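Local structure of aspartate aminotransferase (Rhodobacter sphaeroides, 3NRA) at residues Ala160-Ala165 / Ala331-Ala336; Gly193-Ala198 / Ala229-Leu234. The protein probably catalyses the pyridoxal 5'-phosphate-dependent transfer of an amino group between L-aspartate and 2-oxoglutarate, giving oxaloacetate and L-glutamate. One frame throughout, in Å; residues are numbered along the deposited sequence. Where two conformers were deposited one is given.

Contact 1 (Ala160-Ala165 / Ala331-Ala336)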
loop_
_atom_site.group_PDB
_atom_site.type_symbol
_atom_site.label_atom_id
_atom_site.label_comp_id
_atom_site.label_asym_id
_atom_site.label_seq_id
_atom_site.Cartn_x
_atom_site.Cartn_y
_atom_site.Cartn_z
ATOM N N ALA B 160 -24.048 -31.662 -0.761
ATOM C CA ALA B 160 -23.584 -32.627 -1.790
ATOM C C ALA B 160 -23.799 -32.108 -3.234
ATOM O O ALA B 160 -23.205 -32.643 -4.185
ATOM C CB ALA B 160 -24.293 -33.964 -1.613
ATOM N N ASP B 161 -24.663 -31.102 -3.392
ATOM C CA ASP B 161 -24.880 -30.451 -4.701
ATOM C C ASP B 161 -23.735 -29.499 -4.993
ATOM O O ASP B 161 -23.720 -28.362 -4.493
ATOM C CB ASP B 161 -26.218 -29.685 -4.709
ATOM C CG ASP B 161 -26.515 -29.000 -6.054
ATOM O OD1 ASP B 161 -25.712 -29.138 -7.026
ATOM O OD2 ASP B 161 -27.561 -28.324 -6.124
ATOM N N GLU B 162 -22.832 -29.919 -5.876
ATOM C CA GLU B 162 -21.682 -29.108 -6.232
ATOM C C GLU B 162 -21.854 -28.337 -7.581
ATOM O O GLU B 162 -20.881 -27.934 -8.192
ATOM C CB GLU B 162 -20.406 -29.999 -6.231
ATOM C CG GLU B 162 -20.151 -30.671 -4.822
ATOM C CD GLU B 162 -18.666 -31.031 -4.548
ATOM O OE1 GLU B 162 -18.035 -31.707 -5.411
ATOM O OE2 GLU B 162 -18.172 -30.699 -3.435
ATOM N N THR B 163 -23.097 -28.104 -7.996
ATOM C CA THR B 163 -23.376 -27.323 -9.224
ATOM C C THR B 163 -23.585 -25.831 -8.923
ATOM O O THR B 163 -23.797 -25.038 -9.823
ATOM C CB THR B 163 -24.617 -27.849 -9.972
ATOM O OG1 THR B 163 -25.786 -27.633 -9.174
ATOM C CG2 THR B 163 -24.471 -29.337 -10.315
ATOM N N ARG B 164 -23.559 -25.462 -7.662
ATOM C CA ARG B 164 -23.576 -24.061 -7.307
ATOM C C ARG B 164 -22.855 -23.843 -6.013
ATOM O O ARG B 164 -22.591 -24.808 -5.254
ATOM C CB ARG B 164 -25.013 -23.548 -7.238
ATOM C CG ARG B 164 -25.893 -24.201 -6.184
ATOM C CD ARG B 164 -27.347 -23.732 -6.339
ATOM N NE ARG B 164 -28.255 -24.470 -5.445
ATOM C CZ ARG B 164 -29.597 -24.462 -5.527
ATOM N NH1 ARG B 164 -30.230 -23.744 -6.476
ATOM N NH2 ARG B 164 -30.322 -25.192 -4.661
ATOM N N ALA B 165 -22.488 -22.586 -5.768
ATOM C CA ALA B 165 -21.787 -22.209 -4.554
ATOM C C ALA B 165 -22.712 -22.300 -3.348
ATOM O O ALA B 165 -22.292 -22.713 -2.292
ATOM C CB ALA B 165 -21.241 -20.828 -4.678
ATOM N N ALA B 331 -16.055 -31.519 3.255
ATOM C CA ALA B 331 -15.336 -30.471 2.501
ATOM C C ALA B 331 -15.851 -30.375 1.059
ATOM O O ALA B 331 -15.961 -31.391 0.387
ATOM C CB ALA B 331 -13.866 -30.751 2.507
ATOM N N ARG B 332 -16.179 -29.156 0.603
ATOM C CA ARG B 332 -16.544 -28.962 -0.781
ATOM C C ARG B 332 -15.313 -29.161 -1.634
ATOM O O ARG B 332 -14.199 -28.771 -1.235
ATOM C CB ARG B 332 -17.129 -27.549 -1.050
ATOM C CG ARG B 332 -18.642 -27.362 -0.625
ATOM C CD ARG B 332 -19.592 -28.140 -1.499
ATOM N NE ARG B 332 -19.576 -27.646 -2.866
ATOM C CZ ARG B 332 -20.300 -26.622 -3.318
ATOM N NH1 ARG B 332 -21.151 -25.978 -2.519
ATOM N NH2 ARG B 332 -20.172 -26.230 -4.587
ATOM N N THR B 333 -15.512 -29.747 -2.809
ATOM C CA THR B 333 -14.482 -29.762 -3.840
ATOM C C THR B 333 -14.205 -28.365 -4.290
ATOM O O THR B 333 -15.109 -27.706 -4.804
ATOM C CB THR B 333 -14.911 -30.561 -5.052
ATOM O OG1 THR B 333 -15.367 -31.842 -4.634
ATOM C CG2 THR B 333 -13.715 -30.727 -6.056
ATOM N N PRO B 334 -12.940 -27.890 -4.129
ATOM C CA PRO B 334 -12.588 -26.598 -4.712
ATOM C C PRO B 334 -12.641 -26.635 -6.241
ATOM O O PRO B 334 -12.257 -27.622 -6.845
ATOM C CB PRO B 334 -11.126 -26.375 -4.235
ATOM C CG PRO B 334 -10.885 -27.364 -3.200
ATOM C CD PRO B 334 -11.787 -28.499 -3.441
ATOM N N GLN B 335 -13.148 -25.564 -6.842
ATOM C CA GLN B 335 -13.396 -25.514 -8.287
ATOM C C GLN B 335 -12.465 -24.515 -8.993
ATOM O O GLN B 335 -12.196 -24.636 -10.187
ATOM C CB GLN B 335 -14.845 -25.170 -8.534
ATOM C CG GLN B 335 -15.804 -26.311 -8.099
ATOM C CD GLN B 335 -17.262 -25.870 -7.949
ATOM O OE1 GLN B 335 -17.568 -24.858 -7.285
ATOM N NE2 GLN B 335 -18.176 -26.667 -8.502
ATOM N N ALA B 336 -11.968 -23.553 -8.248
ATOM C CA ALA B 336 -10.797 -22.800 -8.658
ATOM C C ALA B 336 -10.018 -22.351 -7.424
ATOM O O ALA B 336 -10.562 -22.297 -6.328
ATOM C CB ALA B 336 -11.217 -21.585 -9.531
#
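Glu162 OE2 is gripped by two groups of the facing loop: the backbone N of Thr333, which donates a nearly straight hydrogen bond of 2.9 Å (169°), and Arg332 NE, with which it forms a salt bridge at 3.4 Å. The carboxylate's other oxygen, OE1, accepts from Thr333 OG1 at 2.8 Å through its syn lone pair, the side facing OE2; Arg324 NH2 binds the same hydroxyl. Glutamate suits the place because its chain, extended beyond CG, carries both oxygens across to one residue's N-H and hydroxyl. Threonine suits the other end because its OG1 lies beside its own backbone N (chi1 -51°), so that both donors face the same carboxylate.

Arg332 runs past Glu162 in the opposite direction. Bends at chi2 and chi3 fold its chain back so that the guanidinium lies against the 160-165 backbone, its plane turned 49° from that of the carboxylate. NH2 donates to Arg164 O at 2.9 Å from above the carbonyl plane, NH1, which is hydrogen-bonded to Tyr157 O, adds weak bonds to the carbonyls of Arg164 and Ala165, and Asp161 O sits over one face. Gln335 divides its amide: NE2 makes a weak bond to Glu162 O at 3.0 Å, while OE1 accepts from Val195 N. Within 160-165, Asp161 OD1 accepts from Thr163 N, an Asx turn, and also from Thr163 OG1.

Two irregular loops are thus joined without any strand pairing, and Arg332, with a long, weak ion pair from Arg324, would be expected to keep Glu162 ionised while bringing its own buried charge to backbone carbonyls.

Contact 2 (Gly193-Ala198 / Ala229-Leu234)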
loop_
_atom_site.group_PDB
_atom_site.type_symbol
_atom_site.label_atom_id
_atom_site.label_comp_id
_atom_site.label_asym_id
_atom_site.label_seq_id
_atom_site.Cartn_x
_atom_site.Cartn_y
_atom_site.Cartn_z
ATOM N N GLY B 193 -13.402 -22.265 -1.714
ATOM C CA GLY B 193 -12.915 -22.670 -3.066
ATOM C C GLY B 193 -14.021 -22.994 -4.054
ATOM O O GLY B 193 -13.750 -23.461 -5.160
ATOM N N VAL B 194 -15.272 -22.731 -3.655
ATOM C CA VAL B 194 -16.413 -22.925 -4.537
ATOM C C VAL B 194 -16.556 -21.738 -5.514
ATOM O O VAL B 194 -16.229 -20.598 -5.194
ATOM C CB VAL B 194 -17.736 -23.141 -3.745
ATOM C CG1 VAL B 194 -17.636 -24.375 -2.869
ATOM C CG2 VAL B 194 -18.088 -21.911 -2.940
ATOM N N VAL B 195 -17.063 -22.033 -6.695
ATOM C CA VAL B 195 -17.188 -21.053 -7.784
ATOM C C VAL B 195 -18.664 -20.836 -8.000
ATOM O O VAL B 195 -19.432 -21.783 -7.957
ATOM C CB VAL B 195 -16.532 -21.607 -9.085
ATOM C CG1 VAL B 195 -16.981 -20.823 -10.305
ATOM C CG2 VAL B 195 -14.974 -21.600 -8.941
ATOM N N TYR B 196 -19.071 -19.602 -8.220
ATOM C CA TYR B 196 -20.510 -19.304 -8.373
ATOM C C TYR B 196 -20.972 -19.800 -9.743
ATOM O O TYR B 196 -20.261 -19.681 -10.705
ATOM C CB TYR B 196 -20.778 -17.813 -8.209
ATOM C CG TYR B 196 -20.663 -17.323 -6.765
ATOM C CD1 TYR B 196 -19.433 -17.259 -6.120
ATOM C CD2 TYR B 196 -21.777 -16.955 -6.053
ATOM C CE1 TYR B 196 -19.325 -16.836 -4.809
ATOM C CE2 TYR B 196 -21.676 -16.531 -4.726
ATOM C CZ TYR B 196 -20.452 -16.474 -4.120
ATOM O OH TYR B 196 -20.355 -16.036 -2.818
ATOM N N SER B 197 -22.142 -20.424 -9.795
ATOM C CA SER B 197 -22.706 -20.927 -11.066
ATOM C C SER B 197 -23.091 -19.776 -11.997
ATOM O O SER B 197 -23.228 -18.632 -11.554
ATOM C CB SER B 197 -23.960 -21.767 -10.792
ATOM O OG SER B 197 -25.032 -20.921 -10.379
ATOM N N ALA B 198 -23.268 -20.100 -13.278
ATOM C CA ALA B 198 -23.817 -19.168 -14.281
ATOM C C ALA B 198 -25.120 -18.509 -13.812
ATOM O O ALA B 198 -25.291 -17.322 -13.950
ATOM C CB ALA B 198 -24.057 -19.915 -15.634
ATOM N N ALA B 229 -14.352 -27.491 -14.383
ATOM C CA ALA B 229 -15.037 -26.453 -13.624
ATOM C C ALA B 229 -15.445 -25.348 -14.606
ATOM O O ALA B 229 -14.687 -24.999 -15.504
ATOM C CB ALA B 229 -14.149 -25.905 -12.536
ATOM N N SER B 230 -16.659 -24.833 -14.439
ATOM C CA SER B 230 -17.096 -23.661 -15.140
ATOM C C SER B 230 -16.758 -22.419 -14.296
ATOM O O SER B 230 -16.500 -22.520 -13.096
ATOM C CB SER B 230 -18.604 -23.738 -15.420
ATOM O OG SER B 230 -19.349 -23.186 -14.318
ATOM N N TYR B 231 -16.712 -21.268 -14.952
ATOM C CA TYR B 231 -16.551 -19.979 -14.285
ATOM C C TYR B 231 -17.267 -18.917 -15.082
ATOM O O TYR B 231 -17.100 -18.834 -16.301
ATOM C CB TYR B 231 -15.066 -19.612 -14.137
ATOM C CG TYR B 231 -14.839 -18.417 -13.259
ATOM C CD1 TYR B 231 -14.962 -17.115 -13.763
ATOM C CD2 TYR B 231 -14.599 -18.571 -11.914
ATOM C CE1 TYR B 231 -14.784 -16.010 -12.958
ATOM C CE2 TYR B 231 -14.430 -17.472 -11.090
ATOM C CZ TYR B 231 -14.530 -16.190 -11.619
ATOM O OH TYR B 231 -14.356 -15.103 -10.794
ATOM N N THR B 232 -18.021 -18.063 -14.384
ATOM C CA THR B 232 -18.791 -17.004 -15.014
ATOM C C THR B 232 -18.374 -15.637 -14.432
ATOM O O THR B 232 -18.374 -15.436 -13.201
ATOM C CB THR B 232 -20.282 -17.229 -14.785
ATOM O OG1 THR B 232 -20.590 -18.592 -15.056
ATOM C CG2 THR B 232 -21.126 -16.333 -15.681
ATOM N N HIS B 233 -18.046 -14.701 -15.324
ATOM C CA HIS B 233 -17.579 -13.381 -14.939
ATOM C C HIS B 233 -18.741 -12.416 -14.852
ATOM O O HIS B 233 -19.333 -12.059 -15.867
ATOM C CB HIS B 233 -16.567 -12.873 -15.960
ATOM C CG HIS B 233 -15.342 -13.710 -16.057
ATOM N ND1 HIS B 233 -14.207 -13.449 -15.318
ATOM C CD2 HIS B 233 -15.049 -14.781 -16.837
ATOM C CE1 HIS B 233 -13.281 -14.351 -15.603
ATOM N NE2 HIS B 233 -13.760 -15.166 -16.530
ATOM N N LEU B 234 -19.031 -11.955 -13.635
ATOM C CA LEU B 234 -20.126 -10.982 -13.392
ATOM C C LEU B 234 -20.083 -9.807 -14.352
ATOM O O LEU B 234 -21.107 -9.385 -14.847
ATOM C CB LEU B 234 -20.073 -10.453 -11.946
ATOM C CG LEU B 234 -21.267 -9.577 -11.529
ATOM C CD1 LEU B 234 -22.543 -10.385 -11.597
ATOM C CD2 LEU B 234 -21.069 -8.994 -10.120
HETATM O O HOH W 1 -19.879 -20.439 -13.366
HETATM O O HOH W 2 -18.344 -17.980 -11.490
HETATM O O HOH W 3 -22.396 -22.822 -14.067
#
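Val195, Thr232 and Ala198 bury the most surface where the start of helix 198-211 meets the loop 229-234, in the large domain of a fold type I aminotransferase. Ser197 is the N-cap of that helix: its side chain caps a backbone N in the first turn, while the side chain of Glu200 accepts from the backbone N of Ser197, as in a capping box.

Val195 fills the apolar half of the contact. Its CG1 branch lies anti to the backbone N (chi1 164°) and points into the facing loop, where it rests 3.3 Å from Ser230 O and 3.7 Å from Tyr231 CD2, the two side chains crossing at about a right angle. A beta-branched aliphatic residue serves well here, giving a compact methyl to the ring while the phenol OH of Tyr231 is held by Asn187 O.

Thr232 approaches Ala198 with its hydroxyl: OG1 comes 3.4 Å from Ala198 CA, and the small alanine at the first turn leaves room for this close approach. No direct hydrogen bond crosses between the segments, and water does the polar work. Water 1 joins Tyr196 O, Ser230 OG and Thr232 OG1, lying 2.6 Å from the last. Water 3 accepts from Ala198 N, an N-H of the first helical turn, and also bonds to Ser230 OG at 3.1 Å. Water 2 donates to Tyr196 O and accepts from Thr232 N at 2.9 Å, while its oxygen sits 3.8 Å above the centre of the Tyr231 ring.

In the fold
The centres of the two contacts lie about 10 Å apart, and along the chain both halves of contact 2 fall between the halves of contact 1. Three of the segments follow strands 149-154, 182-186 and 214-218 of the seven-stranded large-domain sheet; 331-336 instead leads into strand 339-340 of the smaller sheet. Gln335 joins the contacts directly, its N probably bonding to Gly193 O and its O packing on Ala229 CB, while Thr163 O packs on Ser197 CB. Glu200, in helix 198-211, accepts from Ala165 N. Together they tie the approach to the small sheet to loops of the domain whose Lys253 carries the pyridoxal phosphate.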